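Local coordinates for protein N-acetylglucosamine-specific lectin (PDB 6A7T) that probably binds N-acetylated amino sugars such as N-acetylglucosamine through a C-type lectin domain that recognises carbohydrate without calcium, at residues Glu50-Phe55 / Gly149-Glu154; Asp120-Cys125 / Trp138-Asp143. All coordinates share one frame; numbering follows the deposited sequence.

How the contacts relate
Both contacts lie in one C-type lectin domain, their centres 16 Å apart and their nearest atoms about 6 Å apart without touching. Contact 1 joins helix 49-58 to strand 149-155, which belongs to the sheet that also holds strand 38-47. Contact 2 belongs to the other sheet and ties the loop ahead of strand 125-131 to the end of strand 134-141. Along the chain it is nested within the span that contact 1 closes, and strand 134-141 is followed directly by strand 149-155. Contact 1 thus runs from the domain's packed interior to its bound calcium ion, whereas contact 2 holds residues seen to bind sugar or a second calcium ion.

Contact 1: Glu50-Phe55 / Gly149-Glu154; sequences EGSKAF and GPCICE. With CA (calcium ion), chain D.
A chi1 of 173° swings the Phe55 ring away from the backbone N and down toward strand 149-154, while Cys151 SG, turned between its own backbone N and carbonyl carbon (chi1 70°), rises to meet it. The ring presents its CD2 side to two sulfurs. Phe55 CD2 lies 3.8 Å from Cys153 SG and 4.0 Å from Cys151 SG, and both are sulfur-aromatic contacts with an oblique approach. Cys153 SG is 4.9 Å from the Phe55 ring centroid and is fixed in place by its disulfide to Cys56, one residue further along the same helix. Arg47 adds a cation-pi contact to the Phe55 ring. One turn back, Ser52 sets its CB against Cys151 CB at 3.7 Å, at the pair of residues whose CA atoms lie nearest across the contact.

This is the first helix of the C-type lectin fold laid against the last strand of the domain, with the Cys56-Cys153 disulfide locking the two together. The segment axes are inclined at 36° and run in roughly the same direction, 8.9 Å apart at their closest. Trp89 and Leu63 also pack on Ser52 and Cys151.

The hydroxyl of Ser52 bonds to Gly48 O, just ahead of the helix, and receives a bond from a water, which also donates to Gly149 O at 2.7 Å, so that a single water links helix and strand. Beyond Cys153 the strand leaves the helix. There the extended side chain of Glu154 reaches the calcium ion and grips it with both carboxylate oxygens, Glu154 OE2 being the nearer at 2.4 Å; Thr65, Glu67, Glu71 and two waters are further ligands.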
loop_
_atom_site.group_PDB
_atom_site.type_symbol
_atom_site.label_atom_id
_atom_site.label_comp_id
_atom_site.label_asym_id
_atom_site.label_seq_id
_atom_site.Cartn_x
_atom_site.Cartn_y
_atom_site.Cartn_z
ATOM N N GLU B 50 2.204 15.068 19.578
ATOM C CA GLU B 50 1.894 13.966 20.470
ATOM C C GLU B 50 0.500 14.130 21.052
ATOM O O GLU B 50 -0.271 13.148 21.188
ATOM C CB GLU B 50 2.952 13.814 21.562
ATOM C CG GLU B 50 4.309 13.432 21.024
ATOM C CD GLU B 50 5.402 13.034 22.027
ATOM O OE1 GLU B 50 5.157 13.105 23.249
ATOM O OE2 GLU B 50 6.528 12.675 21.568
ATOM N N GLY B 51 0.121 15.365 21.401
ATOM C CA GLY B 51 -1.192 15.577 21.957
ATOM C C GLY B 51 -2.281 15.295 20.941
ATOM O O GLY B 51 -3.427 14.911 21.297
ATOM N N SER B 52 -1.972 15.573 19.661
ATOM C CA SER B 52 -2.877 15.386 18.583
ATOM C C SER B 52 -3.053 13.879 18.333
ATOM O O SER B 52 -4.165 13.436 18.165
ATOM C CB SER B 52 -2.405 16.069 17.320
ATOM O OG SER B 52 -2.201 17.462 17.520
ATOM N N LYS B 53 -1.951 13.142 18.394
ATOM C CA LYS B 53 -2.013 11.662 18.281
ATOM C C LYS B 53 -2.956 11.099 19.347
ATOM O O LYS B 53 -3.894 10.329 19.049
ATOM C CB LYS B 53 -0.629 11.056 18.399
ATOM C CG LYS B 53 -0.612 9.524 18.296
ATOM C CD LYS B 53 0.800 9.000 18.373
ATOM C CE LYS B 53 0.831 7.483 18.455
ATOM N NZ LYS B 53 0.120 7.023 19.661
ATOM N N ALA B 54 -2.740 11.524 20.603
ATOM C CA ALA B 54 -3.647 11.083 21.709
ATOM C C ALA B 54 -5.092 11.519 21.496
ATOM O O ALA B 54 -6.005 10.782 21.843
ATOM C CB ALA B 54 -3.128 11.601 23.031
ATOM N N PHE B 55 -5.320 12.763 21.040
ATOM C CA PHE B 55 -6.639 13.252 20.782
ATOM C C PHE B 55 -7.361 12.325 19.790
ATOM O O PHE B 55 -8.517 11.957 20.017
ATOM C CB PHE B 55 -6.623 14.694 20.264
ATOM C CG PHE B 55 -7.964 15.208 19.822
ATOM C CD1 PHE B 55 -8.992 15.484 20.736
ATOM C CD2 PHE B 55 -8.256 15.350 18.467
ATOM C CE1 PHE B 55 -10.229 15.916 20.299
ATOM C CE2 PHE B 55 -9.494 15.769 18.033
ATOM C CZ PHE B 55 -10.486 16.057 18.950
ATOM N N GLY B 149 -0.844 23.100 17.267
ATOM C CA GLY B 149 -1.612 23.327 16.082
ATOM C C GLY B 149 -2.839 22.455 16.020
ATOM O O GLY B 149 -3.064 21.635 16.893
ATOM N N PRO B 150 -3.631 22.603 14.957
ATOM C CA PRO B 150 -4.777 21.755 14.689
ATOM C C PRO B 150 -4.273 20.446 14.063
ATOM O O PRO B 150 -3.086 20.267 13.783
ATOM C CB PRO B 150 -5.597 22.576 13.680
ATOM C CG PRO B 150 -4.502 23.250 12.878
ATOM C CD PRO B 150 -3.432 23.565 13.875
ATOM N N CYS B 151 -5.212 19.524 13.870
ATOM C CA CYS B 151 -4.833 18.203 13.340
ATOM C C CYS B 151 -5.970 17.606 12.522
ATOM O O CYS B 151 -7.105 18.146 12.497
ATOM C CB CYS B 151 -4.441 17.321 14.517
ATOM S SG CYS B 151 -5.792 16.811 15.609
ATOM N N ILE B 152 -5.668 16.507 11.805
ATOM C CA ILE B 152 -6.679 15.751 11.055
ATOM C C ILE B 152 -6.742 14.311 11.585
ATOM O O ILE B 152 -5.765 13.595 11.548
ATOM C CB ILE B 152 -6.344 15.757 9.562
ATOM C CG1 ILE B 152 -6.070 17.164 9.064
ATOM C CG2 ILE B 152 -7.467 15.061 8.808
ATOM C CD1 ILE B 152 -5.517 17.280 7.692
ATOM N N CYS B 153 -7.898 13.939 12.114
ATOM C CA CYS B 153 -8.149 12.565 12.497
ATOM C C CYS B 153 -8.919 11.833 11.390
ATOM O O CYS B 153 -9.631 12.410 10.598
ATOM C CB CYS B 153 -8.973 12.434 13.774
ATOM S SG CYS B 153 -8.307 13.340 15.198
ATOM N N GLU B 154 -8.720 10.521 11.360
ATOM C CA GLU B 154 -9.286 9.615 10.327
ATOM C C GLU B 154 -9.810 8.351 11.016
ATOM O O GLU B 154 -9.129 7.776 11.808
ATOM C CB GLU B 154 -8.229 9.229 9.295
ATOM C CG GLU B 154 -8.801 8.396 8.145
ATOM C CD GLU B 154 -7.813 7.940 7.079
ATOM O OE1 GLU B 154 -6.568 8.075 7.326
ATOM O OE2 GLU B 154 -8.266 7.416 6.029
HETATM CA CA CA D . -6.237 7.190 4.703
HETATM O O HOH W 1 -4.429 19.329 17.489
HETATM O O HOH W 2 -6.138 5.159 6.207
HETATM O O HOH W 3 -7.781 6.055 3.264
#

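Contact 2: Asp120-Cys125 / Trp138-Asp143; sequences DNNKGC and WNDHVD
Cys125 and His141 form an antiparallel hydrogen-bonded pair, Cys125 N donating to His141 O (2.9 Å) and His141 N to Cys125 O (2.8 Å), which joins the start of strand 125-131 to the end of strand 134-141. Next to it Gly124 CA lies 3.2 Å from His141 O in a CA-H...O contact.

The loop before this bridge wraps round the carboxylate of Asp140. Asp120 N gives a nearly straight bond to Asp140 OD1 (2.9 Å, 164°), and Asn121 N a more bent one to Asp140 OD2; each oxygen uses its syn lone pair. These two backbone amides hold the carboxylate, with a weak third bond to OD2 from Asn122 N, which also bonds to Tyr101 OH, and probably stabilise its negative charge. In the C-type lectin fold this is the long-loop site, Trp138-Asn139-Asp140 being its WND motif: Asp120, Asn139 and Asp140 are seen to bind a second calcium ion, Asn139 both N-acetylglucosamine and N-acetylgalactosamine, and His141 the latter, none of them bound to this chain.

Asn122, with chi1 at 59°, swings its amide across Asp140, the two planes 43° apart. Its ND2 donates to Asp140 O at 3.0 Å from above the carbonyl plane, whereas Asn122 OD1 and Asp140 OD2, both acceptors, meet at 3.0 Å unbonded. Asp120 pairs with Lys118, itself sugar-binding, and a water connects Asp120 OD2, Asn139 ND2 and Asp140 O.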
loop_
_atom_site.group_PDB
_atom_site.type_symbol
_atom_site.label_atom_id
_atom_site.label_comp_id
_atom_site.label_asym_id
_atom_site.label_seq_id
_atom_site.Cartn_x
_atom_site.Cartn_y
_atom_site.Cartn_z
ATOM N N ASP B 120 13.178 17.971 5.423
ATOM C CA ASP B 120 14.448 18.484 6.005
ATOM C C ASP B 120 15.268 17.372 6.676
ATOM O O ASP B 120 16.473 17.561 6.924
ATOM C CB ASP B 120 14.140 19.607 6.970
ATOM C CG ASP B 120 13.700 20.840 6.214
ATOM O OD1 ASP B 120 14.541 21.367 5.438
ATOM O OD2 ASP B 120 12.536 21.248 6.370
ATOM N N ASN B 121 14.618 16.244 7.011
ATOM C CA ASN B 121 15.254 15.078 7.679
ATOM C C ASN B 121 15.705 15.498 9.072
ATOM O O ASN B 121 16.889 15.401 9.436
ATOM C CB ASN B 121 16.357 14.454 6.812
ATOM C CG ASN B 121 15.765 13.791 5.590
ATOM O OD1 ASN B 121 16.165 14.039 4.461
ATOM N ND2 ASN B 121 14.769 12.961 5.817
ATOM N N ASN B 122 14.731 15.948 9.861
ATOM C CA ASN B 122 14.988 16.498 11.151
ATOM C C ASN B 122 14.507 15.504 12.211
ATOM O O ASN B 122 14.380 15.833 13.390
ATOM C CB ASN B 122 14.413 17.923 11.196
ATOM C CG ASN B 122 12.917 17.982 10.924
ATOM O OD1 ASN B 122 12.243 16.949 10.938
ATOM N ND2 ASN B 122 12.379 19.185 10.782
ATOM N N LYS B 123 14.239 14.256 11.773
ATOM C CA LYS B 123 13.693 13.237 12.643
ATOM C C LYS B 123 12.458 13.752 13.387
ATOM O O LYS B 123 12.218 13.459 14.569
ATOM C CB LYS B 123 14.769 12.753 13.618
ATOM C CG LYS B 123 15.944 12.133 12.887
ATOM C CD LYS B 123 16.806 11.233 13.710
ATOM C CE LYS B 123 17.838 10.504 12.857
ATOM N NZ LYS B 123 18.515 9.437 13.645
ATOM N N GLY B 124 11.601 14.428 12.642
ATOM C CA GLY B 124 10.484 15.055 13.269
ATOM C C GLY B 124 9.136 14.388 13.021
ATOM O O GLY B 124 9.020 13.181 12.783
ATOM N N CYS B 125 8.099 15.224 13.082
ATOM C CA CYS B 125 6.696 14.833 12.906
ATOM C C CYS B 125 6.110 15.579 11.707
ATOM O O CYS B 125 6.529 16.660 11.413
ATOM C CB CYS B 125 5.859 15.109 14.146
ATOM S SG CYS B 125 6.319 14.094 15.575
ATOM N N TRP B 138 3.296 18.039 2.445
ATOM C CA TRP B 138 3.824 17.563 3.739
ATOM C C TRP B 138 5.105 18.321 4.094
ATOM O O TRP B 138 5.946 18.523 3.241
ATOM C CB TRP B 138 4.160 16.075 3.776
ATOM C CG TRP B 138 3.028 15.183 3.399
ATOM C CD1 TRP B 138 1.702 15.482 3.251
ATOM C CD2 TRP B 138 3.190 13.792 3.049
ATOM N NE1 TRP B 138 1.030 14.365 2.804
ATOM C CE2 TRP B 138 1.913 13.316 2.692
ATOM C CE3 TRP B 138 4.300 12.932 2.982
ATOM C CZ2 TRP B 138 1.699 11.996 2.287
ATOM C CZ3 TRP B 138 4.081 11.626 2.589
ATOM C CH2 TRP B 138 2.791 11.164 2.295
ATOM N N ASN B 139 5.284 18.532 5.383
ATOM C CA ASN B 139 6.518 18.998 5.987
ATOM C C ASN B 139 6.827 18.210 7.247
ATOM O O ASN B 139 5.907 17.717 7.923
ATOM C CB ASN B 139 6.463 20.502 6.347
ATOM C CG ASN B 139 7.793 21.039 6.815
ATOM O OD1 ASN B 139 8.871 20.642 6.321
ATOM N ND2 ASN B 139 7.702 21.999 7.735
ATOM N N ASP B 140 8.125 18.142 7.607
ATOM C CA ASP B 140 8.580 17.556 8.810
ATOM C C ASP B 140 8.979 18.664 9.788
ATOM O O ASP B 140 9.730 19.540 9.470
ATOM C CB ASP B 140 9.749 16.575 8.642
ATOM C CG ASP B 140 10.944 17.043 7.844
ATOM O OD1 ASP B 140 10.828 18.019 7.052
ATOM O OD2 ASP B 140 12.005 16.341 7.992
ATOM N N HIS B 141 8.494 18.542 11.004
ATOM C CA HIS B 141 8.758 19.536 12.069
ATOM C C HIS B 141 9.458 18.847 13.252
ATOM O O HIS B 141 8.972 17.856 13.750
ATOM C CB HIS B 141 7.442 20.150 12.508
ATOM C CG HIS B 141 7.608 21.273 13.470
ATOM N ND1 HIS B 141 8.172 22.462 13.086
ATOM C CD2 HIS B 141 7.284 21.388 14.773
ATOM C CE1 HIS B 141 8.203 23.262 14.140
ATOM N NE2 HIS B 141 7.654 22.657 15.171
ATOM N N VAL B 142 10.526 19.464 13.805
ATOM C CA VAL B 142 11.385 18.849 14.831
ATOM C C VAL B 142 10.617 18.642 16.132
ATOM O O VAL B 142 10.815 17.646 16.825
ATOM C CB VAL B 142 12.660 19.679 15.116
ATOM C CG1 VAL B 142 12.337 21.073 15.622
ATOM C CG2 VAL B 142 13.574 18.982 16.121
ATOM N N ASP B 143 9.792 19.628 16.495
ATOM C CA ASP B 143 9.159 19.652 17.771
ATOM C C ASP B 143 7.790 18.974 17.703
ATOM O O ASP B 143 6.791 19.575 17.287
ATOM C CB ASP B 143 9.032 21.084 18.278
ATOM C CG ASP B 143 8.772 21.138 19.769
ATOM O OD1 ASP B 143 8.318 20.118 20.344
ATOM O OD2 ASP B 143 8.994 22.213 20.360
HETATM O O HOH W 4 10.649 22.532 8.684
HETATM O O HOH W 5 12.583 15.726 16.490
#